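Local coordinates for protein hydroxyglutarate synthase (Pseudomonas putida, PDB 6W1G) that catalyses the iron(II)-dependent, oxygen-consuming decarboxylation and hydroxylation of 2-oxoadipate to D-2-hydroxyglutarate in D-lysine catabolism, at residues Ala104-Val108 / His210-Ala214; Gln194-Ala200 / Glu274-Phe278; Ala300-Gly306 / Gln354-Tyr358; Leu348-Arg352 / His390-Leu394. One frame throughout, in Å; residues are numbered along the deposited sequence. Where two conformers were deposited one is given.

In the fold
The contacts form two groups; contact 4 lies across the chain's centre from contacts 1 and 2, and contact 3 from contact 2. Contacts 1 and 2 lie around the helices 200-209 and 211-217. Contact 1, partly buried, is made by apolar side chains and one histidine face, without hydrogen bonds across it. Contact 2 is at the surface and relies on two backbone bonds and a phenylalanine. Contacts 3 and 4 both use the region of helix 348-353. They touch where Ala301 N and Leu394 O are 2.8 Å apart, a probable hydrogen bond. Contact 3 is more buried and rich in backbone and capping bonds. Contact 4, at the surface, rests on packing around one phenylalanine ring.

Contact 1: Ala104-Val108 / His210-Ala214; sequences AGVPV and HRLIA
Pro107 sets its CD over one face of the His210 imidazole. From CB of His210, the chain turns toward the loop 104-108, with CG anti to the backbone N (chi1 -155°). CG comes within 3.9 Å of Pro107 CD, and CD2 is nearer to it, at 3.7 Å. CE1 meets Val106 CG1 at 4.0 Å. At the tip, NE2 is 3.9 Å from Gly105 O, too far for a bond. Pro107 CD sits almost on the ring normal, 10° off it, a CH-pi contact. ND1 accepts from Leu212 N in the ring plane (3.3 Å), so the cap also fixes how the ring is turned under the proline. An alanine here would remove the imidazole, which would probably leave Leu212 N without its cap and Pro107 without the surface it rests on. Val108 CG1 abuts both methyls of Leu212 and is tight against CD2, at 3.5 Å. The side chains of Leu212 and Arg74 are about 4 Å apart at their nearest atoms; Arg74 is thought to matter for substrate specificity. The arrangement is a side-chain N-cap of helix 211-217, packed on an inverse gamma turn centred on Pro107 in the connection between the antiparallel strands 94-100 and 108-114.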
loop_
_atom_site.group_PDB
_atom_site.type_symbol
_atom_site.label_atom_id
_atom_site.label_comp_id
_atom_site.label_asym_id
_atom_site.label_seq_id
_atom_site.Cartn_x
_atom_site.Cartn_y
_atom_site.Cartn_z
ATOM N N ALA A 104 -6.748 16.352 -8.769
ATOM C CA ALA A 104 -6.218 17.160 -7.681
ATOM C C ALA A 104 -5.022 18.006 -8.096
ATOM O O ALA A 104 -4.323 18.529 -7.225
ATOM C CB ALA A 104 -5.825 16.263 -6.502
ATOM N N GLY A 105 -4.764 18.140 -9.393
ATOM C CA GLY A 105 -3.707 18.989 -9.901
ATOM C C GLY A 105 -2.317 18.386 -9.904
ATOM O O GLY A 105 -1.366 19.076 -10.293
ATOM N N VAL A 106 -2.155 17.143 -9.463
ATOM C CA VAL A 106 -0.860 16.462 -9.475
ATOM C C VAL A 106 -0.745 15.633 -10.750
ATOM O O VAL A 106 -1.618 14.792 -11.024
ATOM C CB VAL A 106 -0.689 15.557 -8.245
ATOM C CG1 VAL A 106 0.723 14.978 -8.199
ATOM C CG2 VAL A 106 -1.017 16.316 -6.962
ATOM N N PRO A 107 0.307 15.815 -11.554
ATOM C CA PRO A 107 0.349 15.199 -12.897
ATOM C C PRO A 107 0.818 13.740 -12.894
ATOM O O PRO A 107 1.764 13.366 -13.592
ATOM C CB PRO A 107 1.320 16.127 -13.641
ATOM C CG PRO A 107 2.282 16.549 -12.584
ATOM C CD PRO A 107 1.419 16.764 -11.354
ATOM N N VAL A 108 0.120 12.895 -12.126
ATOM C CA VAL A 108 0.402 11.471 -12.084
ATOM C C VAL A 108 -0.902 10.670 -12.057
ATOM O O VAL A 108 -1.957 11.155 -11.639
ATOM C CB VAL A 108 1.272 11.018 -10.876
ATOM C CG1 VAL A 108 2.663 11.667 -10.861
ATOM C CG2 VAL A 108 0.543 11.264 -9.560
ATOM N N HIS A 210 6.376 21.645 -11.340
ATOM C CA HIS A 210 5.831 20.845 -10.256
ATOM C C HIS A 210 7.002 20.109 -9.622
ATOM O O HIS A 210 7.849 19.570 -10.337
ATOM C CB HIS A 210 4.791 19.840 -10.793
ATOM C CG HIS A 210 3.785 19.413 -9.775
ATOM N ND1 HIS A 210 4.072 18.482 -8.802
ATOM C CD2 HIS A 210 2.506 19.800 -9.564
ATOM C CE1 HIS A 210 3.008 18.305 -8.037
ATOM N NE2 HIS A 210 2.050 19.108 -8.469
ATOM N N ARG A 211 7.058 20.104 -8.285
ATOM C CA ARG A 211 8.150 19.410 -7.616
ATOM C C ARG A 211 8.242 17.968 -8.079
ATOM O O ARG A 211 9.339 17.412 -8.175
ATOM C CB ARG A 211 7.982 19.467 -6.099
ATOM C CG ARG A 211 6.695 18.856 -5.583
ATOM C CD ARG A 211 6.106 19.670 -4.421
ATOM N NE ARG A 211 6.977 19.711 -3.249
ATOM C CZ ARG A 211 6.675 19.214 -2.048
ATOM N NH1 ARG A 211 7.556 19.312 -1.058
ATOM N NH2 ARG A 211 5.505 18.635 -1.824
ATOM N N LEU A 212 7.103 17.348 -8.387
ATOM C CA LEU A 212 7.105 15.956 -8.815
ATOM C C LEU A 212 7.767 15.778 -10.175
ATOM O O LEU A 212 8.423 14.763 -10.422
ATOM C CB LEU A 212 5.672 15.438 -8.842
ATOM C CG LEU A 212 5.538 13.928 -8.963
ATOM C CD1 LEU A 212 4.297 13.436 -8.261
ATOM C CD2 LEU A 212 5.526 13.548 -10.438
ATOM N N ILE A 213 7.639 16.760 -11.059
ATOM C CA ILE A 213 8.291 16.649 -12.357
ATOM C C ILE A 213 9.803 16.602 -12.196
ATOM O O ILE A 213 10.478 15.809 -12.853
ATOM C CB ILE A 213 7.816 17.790 -13.276
ATOM C CG1 ILE A 213 6.313 17.627 -13.549
ATOM C CG2 ILE A 213 8.609 17.836 -14.557
ATOM C CD1 ILE A 213 5.676 18.830 -14.210
ATOM N N ALA A 214 10.364 17.449 -11.321
ATOM C CA ALA A 214 11.800 17.393 -11.083
ATOM C C ALA A 214 12.215 16.072 -10.428
ATOM O O ALA A 214 13.233 15.477 -10.805
ATOM C CB ALA A 214 12.251 18.574 -10.233
#

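Contact 2: Gln194-Ala200 / Glu274-Phe278; sequences QDATVTA and ETVAF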
loop_
_atom_site.group_PDB
_atom_site.type_symbol
_atom_site.label_atom_id
_atom_site.label_comp_id
_atom_site.label_asym_id
_atom_site.label_seq_id
_atom_site.Cartn_x
_atom_site.Cartn_y
_atom_site.Cartn_z
ATOM N N GLN A 194 22.655 10.818 -6.056
ATOM C CA GLN A 194 22.668 12.273 -5.850
ATOM C C GLN A 194 22.971 13.055 -7.124
ATOM O O GLN A 194 22.603 14.232 -7.208
ATOM C CB GLN A 194 23.614 12.679 -4.722
ATOM C CG GLN A 194 25.055 12.496 -4.995
ATOM C CD GLN A 194 25.906 13.215 -3.962
ATOM O OE1 GLN A 194 25.644 13.144 -2.759
ATOM N NE2 GLN A 194 26.910 13.939 -4.431
ATOM N N ASP A 195 23.599 12.437 -8.119
ATOM C CA ASP A 195 23.989 13.158 -9.328
ATOM C C ASP A 195 22.786 13.271 -10.264
ATOM O O ASP A 195 22.335 12.278 -10.843
ATOM C CB ASP A 195 25.168 12.462 -10.007
ATOM C CG ASP A 195 26.519 12.839 -9.393
ATOM O OD1 ASP A 195 26.687 12.745 -8.155
ATOM O OD2 ASP A 195 27.428 13.210 -10.164
ATOM N N ALA A 196 22.258 14.482 -10.403
ATOM C CA ALA A 196 21.156 14.726 -11.319
ATOM C C ALA A 196 21.596 14.554 -12.773
ATOM O O ALA A 196 22.777 14.623 -13.122
ATOM C CB ALA A 196 20.648 16.157 -11.175
ATOM N N THR A 197 20.602 14.352 -13.628
ATOM C CA THR A 197 20.796 14.193 -15.053
ATOM C C THR A 197 20.623 15.502 -15.812
ATOM O O THR A 197 20.682 15.498 -17.047
ATOM C CB THR A 197 19.768 13.179 -15.571
ATOM O OG1 THR A 197 18.458 13.760 -15.518
ATOM C CG2 THR A 197 19.765 11.940 -14.694
ATOM N N VAL A 198 20.440 16.615 -15.109
ATOM C CA VAL A 198 20.104 17.896 -15.704
ATOM C C VAL A 198 21.009 18.954 -15.096
ATOM O O VAL A 198 21.658 18.742 -14.070
ATOM C CB VAL A 198 18.619 18.254 -15.472
ATOM C CG1 VAL A 198 17.739 17.273 -16.211
ATOM C CG2 VAL A 198 18.295 18.273 -13.972
ATOM N N THR A 199 21.067 20.100 -15.774
ATOM C CA THR A 199 21.762 21.253 -15.232
ATOM C C THR A 199 20.918 21.884 -14.132
ATOM O O THR A 199 19.714 21.639 -14.017
ATOM C CB THR A 199 22.005 22.293 -16.328
ATOM O OG1 THR A 199 20.743 22.808 -16.775
ATOM C CG2 THR A 199 22.759 21.676 -17.500
ATOM N N ALA A 200 21.560 22.721 -13.321
ATOM C CA ALA A 200 20.823 23.444 -12.288
ATOM C C ALA A 200 19.693 24.257 -12.905
ATOM O O ALA A 200 18.588 24.327 -12.353
ATOM C CB ALA A 200 21.772 24.366 -11.521
ATOM N N GLU A 274 18.355 15.856 1.585
ATOM C CA GLU A 274 19.372 15.358 0.666
ATOM C C GLU A 274 19.929 16.497 -0.184
ATOM O O GLU A 274 19.342 17.573 -0.316
ATOM C CB GLU A 274 18.798 14.270 -0.234
ATOM C CG GLU A 274 19.068 12.863 0.311
ATOM C CD GLU A 274 20.569 12.521 0.380
ATOM O OE1 GLU A 274 21.407 13.327 -0.071
ATOM O OE2 GLU A 274 20.905 11.415 0.875
ATOM N N THR A 275 21.092 16.251 -0.746
ATOM C CA THR A 275 21.720 17.200 -1.653
ATOM C C THR A 275 21.645 16.619 -3.052
ATOM O O THR A 275 21.727 15.401 -3.231
ATOM C CB THR A 275 23.143 17.482 -1.200
ATOM O OG1 THR A 275 23.757 16.246 -0.842
ATOM C CG2 THR A 275 23.102 18.406 0.019
ATOM N N VAL A 276 21.401 17.486 -4.016
ATOM C CA VAL A 276 21.350 17.123 -5.425
ATOM C C VAL A 276 22.522 17.814 -6.094
ATOM O O VAL A 276 22.712 19.024 -5.917
ATOM C CB VAL A 276 20.036 17.598 -6.060
ATOM C CG1 VAL A 276 19.938 17.119 -7.506
ATOM C CG2 VAL A 276 18.840 17.159 -5.248
ATOM N N ALA A 277 23.300 17.061 -6.860
ATOM C CA ALA A 277 24.463 17.612 -7.539
ATOM C C ALA A 277 24.227 17.712 -9.039
ATOM O O ALA A 277 23.749 16.768 -9.661
ATOM C CB ALA A 277 25.671 16.711 -7.310
ATOM N N PHE A 278 24.595 18.852 -9.617
ATOM C CA PHE A 278 24.542 19.031 -11.068
ATOM C C PHE A 278 25.927 19.099 -11.700
ATOM O O PHE A 278 26.660 18.110 -11.713
ATOM C CB PHE A 278 23.789 20.305 -11.413
ATOM C CG PHE A 278 22.543 20.505 -10.611
ATOM C CD1 PHE A 278 21.368 19.885 -10.983
ATOM C CD2 PHE A 278 22.543 21.308 -9.480
ATOM C CE1 PHE A 278 20.211 20.070 -10.257
ATOM C CE2 PHE A 278 21.382 21.491 -8.748
ATOM C CZ PHE A 278 20.216 20.870 -9.142
HETATM O O HOH W 1 25.193 15.561 -11.982
#
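A single parallel beta bridge joins Asp195 to Ala277, where the chain runs on from strand 264-275. Ala277 holds both bonds. Its N donates to Gln194 O at 2.9 Å, almost straight at 178° but tilted from the carbonyl plane. Its O accepts from Ala196 N at 2.8 Å, with the donor nearly in line with the carbonyl. Beside the bridge, Gln194 CB rests 3.6 Å from Thr275 O, a buried carbonyl oxygen with no hydrogen-bond partner in the model. A water sits between Ala196 O and Phe278 O.

The segment 274-278 belongs to the two-stranded antiparallel hairpin of strands 264-275 and 288-298. Glu274 pairs by backbone bonds with Thr289 of the second strand, and Val276 with Ser287 just before it. The bridge therefore ties the end of this hairpin to the loop leading into helix 200-209. Thr199 is the N-cap of that helix, and its side chain caps a backbone N of the first turn.

Phe278 lies against this helix start. Ala200 CA is 3.7 Å from the ring centroid and 7° off the normal, a CH-pi contact over one face. Val198 O comes in at the ring edge, 3.3 Å from CD1. Ala196 CB touches CD1 obliquely and also meets Val276 CG1 at 3.9 Å. Tyr203 adds an edge-to-face ring contact with Phe278.

Contact 3: Ala300-Gly306 / Gln354-Tyr358; sequences AALTPKG and QGLAY
The ring of Tyr358 has the methyl of Thr303 over one face. CG2 lies 3.8 Å from the centroid and 9° off the normal, a CH-pi contact. Leu302 O approaches CE2 obliquely at 3.3 Å, and Pro304 CD reaches OH at 3.5 Å. Thr303 places OG1 between its backbone N and carbonyl carbon (chi1 62°), which turns the hydroxyl to Gly355 and the methyl to the ring. OG1 donates to Gly355 O at 2.7 Å and accepts from Gly306 N at 3.1 Å. A valine in its place would keep a methyl for the ring but would probably leave both Gly355 O and Gly306 N without this mate. Two backbone bonds run alongside, from Tyr358 N to Ala301 O and from Thr303 N to Leu356 O. The latter donor stands above the carbonyl plane. Lys305 is fully extended, so its NZ reaches Gln354 O at 2.8 Å; its charge may suit the carbonyl end of helix 348-353. Gly306 CA passes 3.4 Å from Leu356 O, too close for a side chain on that side. Leu302 and Ala357 form a non-hydrogen-bonded antiparallel bridge. It sets the threonine N-cap of helix 304-321 against the Schellman motif at Gly355 that ends helix 348-353.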
loop_
_atom_site.group_PDB
_atom_site.type_symbol
_atom_site.label_atom_id
_atom_site.label_comp_id
_atom_site.label_asym_id
_atom_site.label_seq_id
_atom_site.Cartn_x
_atom_site.Cartn_y
_atom_site.Cartn_z
ATOM N N ALA A 300 -10.084 -2.558 7.942
ATOM C CA ALA A 300 -10.929 -3.435 7.148
ATOM C C ALA A 300 -11.091 -2.943 5.724
ATOM O O ALA A 300 -11.378 -1.769 5.452
ATOM C CB ALA A 300 -12.296 -3.509 7.793
ATOM N N ALA A 301 -11.051 -3.893 4.795
ATOM C CA ALA A 301 -11.460 -3.633 3.428
ATOM C C ALA A 301 -12.967 -3.400 3.390
ATOM O O ALA A 301 -13.741 -4.115 4.022
ATOM C CB ALA A 301 -11.086 -4.842 2.589
ATOM N N LEU A 302 -13.382 -2.395 2.623
ATOM C CA LEU A 302 -14.789 -2.016 2.477
ATOM C C LEU A 302 -15.381 -2.530 1.179
ATOM O O LEU A 302 -14.722 -2.577 0.141
ATOM C CB LEU A 302 -14.950 -0.507 2.543
ATOM C CG LEU A 302 -14.500 0.149 3.824
ATOM C CD1 LEU A 302 -14.803 1.624 3.832
ATOM C CD2 LEU A 302 -15.145 -0.577 5.028
ATOM N N THR A 303 -16.654 -2.912 1.250
ATOM C CA THR A 303 -17.433 -3.253 0.081
ATOM C C THR A 303 -17.747 -1.958 -0.702
ATOM O O THR A 303 -17.555 -0.864 -0.204
ATOM C CB THR A 303 -18.754 -3.897 0.538
ATOM O OG1 THR A 303 -19.430 -2.909 1.281
ATOM C CG2 THR A 303 -18.471 -5.130 1.378
ATOM N N PRO A 304 -18.348 -2.074 -1.884
ATOM C CA PRO A 304 -18.853 -0.871 -2.579
ATOM C C PRO A 304 -19.761 -0.031 -1.712
ATOM O O PRO A 304 -19.649 1.194 -1.669
ATOM C CB PRO A 304 -19.540 -1.449 -3.826
ATOM C CG PRO A 304 -18.765 -2.703 -4.113
ATOM C CD PRO A 304 -18.408 -3.267 -2.724
ATOM N N LYS A 305 -20.643 -0.690 -0.963
ATOM C CA LYS A 305 -21.534 0.032 -0.069
ATOM C C LYS A 305 -20.767 0.768 1.020
ATOM O O LYS A 305 -21.092 1.921 1.338
ATOM C CB LYS A 305 -22.559 -0.929 0.527
ATOM C CG LYS A 305 -23.544 -0.253 1.477
ATOM C CD LYS A 305 -24.454 -1.304 2.094
ATOM C CE LYS A 305 -25.415 -0.706 3.094
ATOM N NZ LYS A 305 -26.313 -1.753 3.666
ATOM N N GLY A 306 -19.798 0.096 1.657
ATOM C CA GLY A 306 -18.998 0.752 2.678
ATOM C C GLY A 306 -18.188 1.899 2.119
ATOM O O GLY A 306 -18.010 2.913 2.796
ATOM N N GLN A 354 -24.745 -5.253 7.791
ATOM C CA GLN A 354 -25.055 -4.206 6.833
ATOM C C GLN A 354 -24.214 -4.289 5.574
ATOM O O GLN A 354 -24.387 -3.451 4.679
ATOM C CB GLN A 354 -24.909 -2.846 7.503
ATOM C CG GLN A 354 -25.911 -2.590 8.578
ATOM C CD GLN A 354 -25.748 -1.196 9.182
ATOM O OE1 GLN A 354 -25.542 -0.220 8.469
ATOM N NE2 GLN A 354 -25.829 -1.115 10.473
ATOM N N GLY A 355 -23.316 -5.259 5.467
ATOM C CA GLY A 355 -22.560 -5.446 4.239
ATOM C C GLY A 355 -21.625 -4.300 3.936
ATOM O O GLY A 355 -21.467 -3.929 2.761
ATOM N N LEU A 356 -20.999 -3.728 4.973
ATOM C CA LEU A 356 -20.130 -2.577 4.779
ATOM C C LEU A 356 -18.671 -2.934 4.576
ATOM O O LEU A 356 -17.902 -2.145 4.012
ATOM C CB LEU A 356 -20.244 -1.626 5.978
ATOM C CG LEU A 356 -21.656 -1.068 6.160
ATOM C CD1 LEU A 356 -21.735 -0.330 7.438
ATOM C CD2 LEU A 356 -22.054 -0.190 5.019
ATOM N N ALA A 357 -18.245 -4.092 5.045
ATOM C CA ALA A 357 -16.866 -4.518 5.012
ATOM C C ALA A 357 -16.803 -5.975 4.605
ATOM O O ALA A 357 -17.787 -6.702 4.722
ATOM C CB ALA A 357 -16.162 -4.348 6.334
ATOM N N TYR A 358 -15.641 -6.399 4.122
ATOM C CA TYR A 358 -15.383 -7.809 3.830
ATOM C C TYR A 358 -14.810 -8.483 5.068
ATOM O O TYR A 358 -14.103 -7.864 5.862
ATOM C CB TYR A 358 -14.382 -7.940 2.665
ATOM C CG TYR A 358 -14.941 -7.473 1.369
ATOM C CD1 TYR A 358 -15.842 -8.236 0.659
ATOM C CD2 TYR A 358 -14.548 -6.243 0.830
ATOM C CE1 TYR A 358 -16.345 -7.794 -0.547
ATOM C CE2 TYR A 358 -15.021 -5.794 -0.375
ATOM C CZ TYR A 358 -15.950 -6.575 -1.068
ATOM O OH TYR A 358 -16.478 -6.124 -2.247
HETATM O O HOH W 2 -26.380 0.180 5.984
#

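Contact 4: Leu348-Arg352 / His390-Leu394; sequences LAQMR and HFEAL
Helix 348-352 crosses strand 390-393 at 82°, with axes 9.6 Å apart and the nearest CA atoms on Leu348 and Ala393. Phe391 carries most of the contact. Its CG stands between the backbone N and the carbonyl carbon (chi1 65°), and the ring points at the helix. Arg352 lays its extended chain across the ring at about a right angle. Its CD sits over the centre of one face, 3.8 Å from the centroid, a CH-pi contact. CZ is 5.4 Å from the centroid, so any cation-pi attraction is at most weak; the guanidinium is also turned 38° from the ring plane. It is held instead by Gln381, bonded to NH1, and Tyr361, bonded to NE. At the ring edge, Leu348 O is 4.0 Å from CE1 and Ala349 CA is 4.2 Å from CZ. Glu392 starts away from the helix. Its OE2 is met from above the carboxylate plane by His390 NE2, at 2.7 Å.

Strand 389-393 pairs antiparallel with strand 359-363, whose Phe359 touches Leu348, Arg352 and Phe391. Helix 380-385 adds Ile384 against Arg352 and Phe391. On the other side of the strand, helix 50-59 meets Glu392, and its Trp58 stacks on His390.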
loop_
_atom_site.group_PDB
_atom_site.type_symbol
_atom_site.label_atom_id
_atom_site.label_comp_id
_atom_site.label_asym_id
_atom_site.label_seq_id
_atom_site.Cartn_x
_atom_site.Cartn_y
_atom_site.Cartn_z
ATOM N N LEU A 348 -18.473 -4.608 14.867
ATOM C CA LEU A 348 -18.126 -5.558 13.800
ATOM C C LEU A 348 -19.343 -6.327 13.319
ATOM O O LEU A 348 -19.496 -6.569 12.110
ATOM C CB LEU A 348 -17.100 -6.580 14.269
ATOM C CG LEU A 348 -15.609 -6.321 14.108
ATOM C CD1 LEU A 348 -14.850 -7.593 14.440
ATOM C CD2 LEU A 348 -15.300 -5.847 12.713
ATOM N N ALA A 349 -20.223 -6.740 14.239
ATOM C CA ALA A 349 -21.427 -7.432 13.817
ATOM C C ALA A 349 -22.274 -6.606 12.844
ATOM O O ALA A 349 -22.873 -7.162 11.909
ATOM C CB ALA A 349 -22.230 -7.900 15.029
ATOM N N GLN A 350 -22.436 -5.304 13.115
ATOM C CA GLN A 350 -23.230 -4.450 12.225
ATOM C C GLN A 350 -22.502 -4.200 10.919
ATOM O O GLN A 350 -23.127 -4.095 9.874
ATOM C CB GLN A 350 -23.550 -3.146 12.919
ATOM C CG GLN A 350 -24.634 -3.278 13.945
ATOM C CD GLN A 350 -26.024 -3.529 13.373
ATOM O OE1 GLN A 350 -26.306 -3.398 12.187
ATOM N NE2 GLN A 350 -26.927 -3.844 14.253
ATOM N N MET A 351 -21.174 -4.039 10.962
ATOM C CA MET A 351 -20.442 -3.904 9.726
ATOM C C MET A 351 -20.646 -5.114 8.830
ATOM O O MET A 351 -20.733 -4.990 7.604
ATOM C CB MET A 351 -18.945 -3.748 10.028
ATOM C CG MET A 351 -18.565 -2.436 10.714
ATOM S SD MET A 351 -16.952 -2.379 11.491
ATOM C CE MET A 351 -15.841 -2.540 10.111
ATOM N N ARG A 352 -20.727 -6.294 9.437
ATOM C CA ARG A 352 -21.027 -7.504 8.706
ATOM C C ARG A 352 -22.469 -7.533 8.211
ATOM O O ARG A 352 -22.721 -7.774 7.022
ATOM C CB ARG A 352 -20.695 -8.692 9.586
ATOM C CG ARG A 352 -20.993 -9.996 8.920
ATOM C CD ARG A 352 -20.658 -11.229 9.826
ATOM N NE ARG A 352 -21.417 -12.350 9.249
ATOM C CZ ARG A 352 -22.593 -12.813 9.624
ATOM N NH1 ARG A 352 -23.301 -12.395 10.675
ATOM N NH2 ARG A 352 -23.090 -13.845 8.940
ATOM N N HIS A 390 -15.977 -18.129 13.861
ATOM C CA HIS A 390 -15.531 -16.809 14.282
ATOM C C HIS A 390 -15.204 -15.986 13.033
ATOM O O HIS A 390 -14.693 -16.529 12.072
ATOM C CB HIS A 390 -14.238 -16.983 15.108
ATOM C CG HIS A 390 -13.713 -15.712 15.654
ATOM N ND1 HIS A 390 -14.178 -15.168 16.822
ATOM C CD2 HIS A 390 -12.819 -14.837 15.153
ATOM C CE1 HIS A 390 -13.545 -14.021 17.049
ATOM N NE2 HIS A 390 -12.743 -13.780 16.025
ATOM N N PHE A 391 -15.516 -14.699 13.054
ATOM C CA PHE A 391 -15.203 -13.821 11.947
ATOM C C PHE A 391 -14.347 -12.639 12.371
ATOM O O PHE A 391 -14.436 -12.148 13.502
ATOM C CB PHE A 391 -16.467 -13.368 11.198
ATOM C CG PHE A 391 -17.406 -12.504 11.998
ATOM C CD1 PHE A 391 -17.315 -11.119 11.995
ATOM C CD2 PHE A 391 -18.415 -13.047 12.726
ATOM C CE1 PHE A 391 -18.242 -10.356 12.713
ATOM C CE2 PHE A 391 -19.301 -12.269 13.461
ATOM C CZ PHE A 391 -19.200 -10.928 13.442
ATOM N N GLU A 392 -13.521 -12.189 11.441
ATOM C CA GLU A 392 -12.751 -10.961 11.589
ATOM C C GLU A 392 -12.784 -10.224 10.272
ATOM O O GLU A 392 -12.917 -10.849 9.216
ATOM C CB GLU A 392 -11.296 -11.201 11.980
ATOM C CG GLU A 392 -11.042 -11.833 13.365
ATOM C CD GLU A 392 -11.406 -10.947 14.563
ATOM O OE1 GLU A 392 -11.638 -9.732 14.402
ATOM O OE2 GLU A 392 -11.404 -11.514 15.689
ATOM N N ALA A 393 -12.618 -8.907 10.314
ATOM C CA ALA A 393 -12.546 -8.180 9.065
ATOM C C ALA A 393 -11.333 -8.600 8.246
ATOM O O ALA A 393 -10.272 -8.934 8.772
ATOM C CB ALA A 393 -12.496 -6.680 9.320
ATOM N N LEU A 394 -11.512 -8.552 6.933
ATOM C CA LEU A 394 -10.443 -8.765 5.969
ATOM C C LEU A 394 -9.619 -7.502 5.849
ATOM O O LEU A 394 -10.182 -6.457 5.524
ATOM C CB LEU A 394 -11.074 -9.107 4.631
ATOM C CG LEU A 394 -10.087 -9.363 3.487
ATOM C CD1 LEU A 394 -9.182 -10.510 3.747
ATOM C CD2 LEU A 394 -10.878 -9.523 2.183
#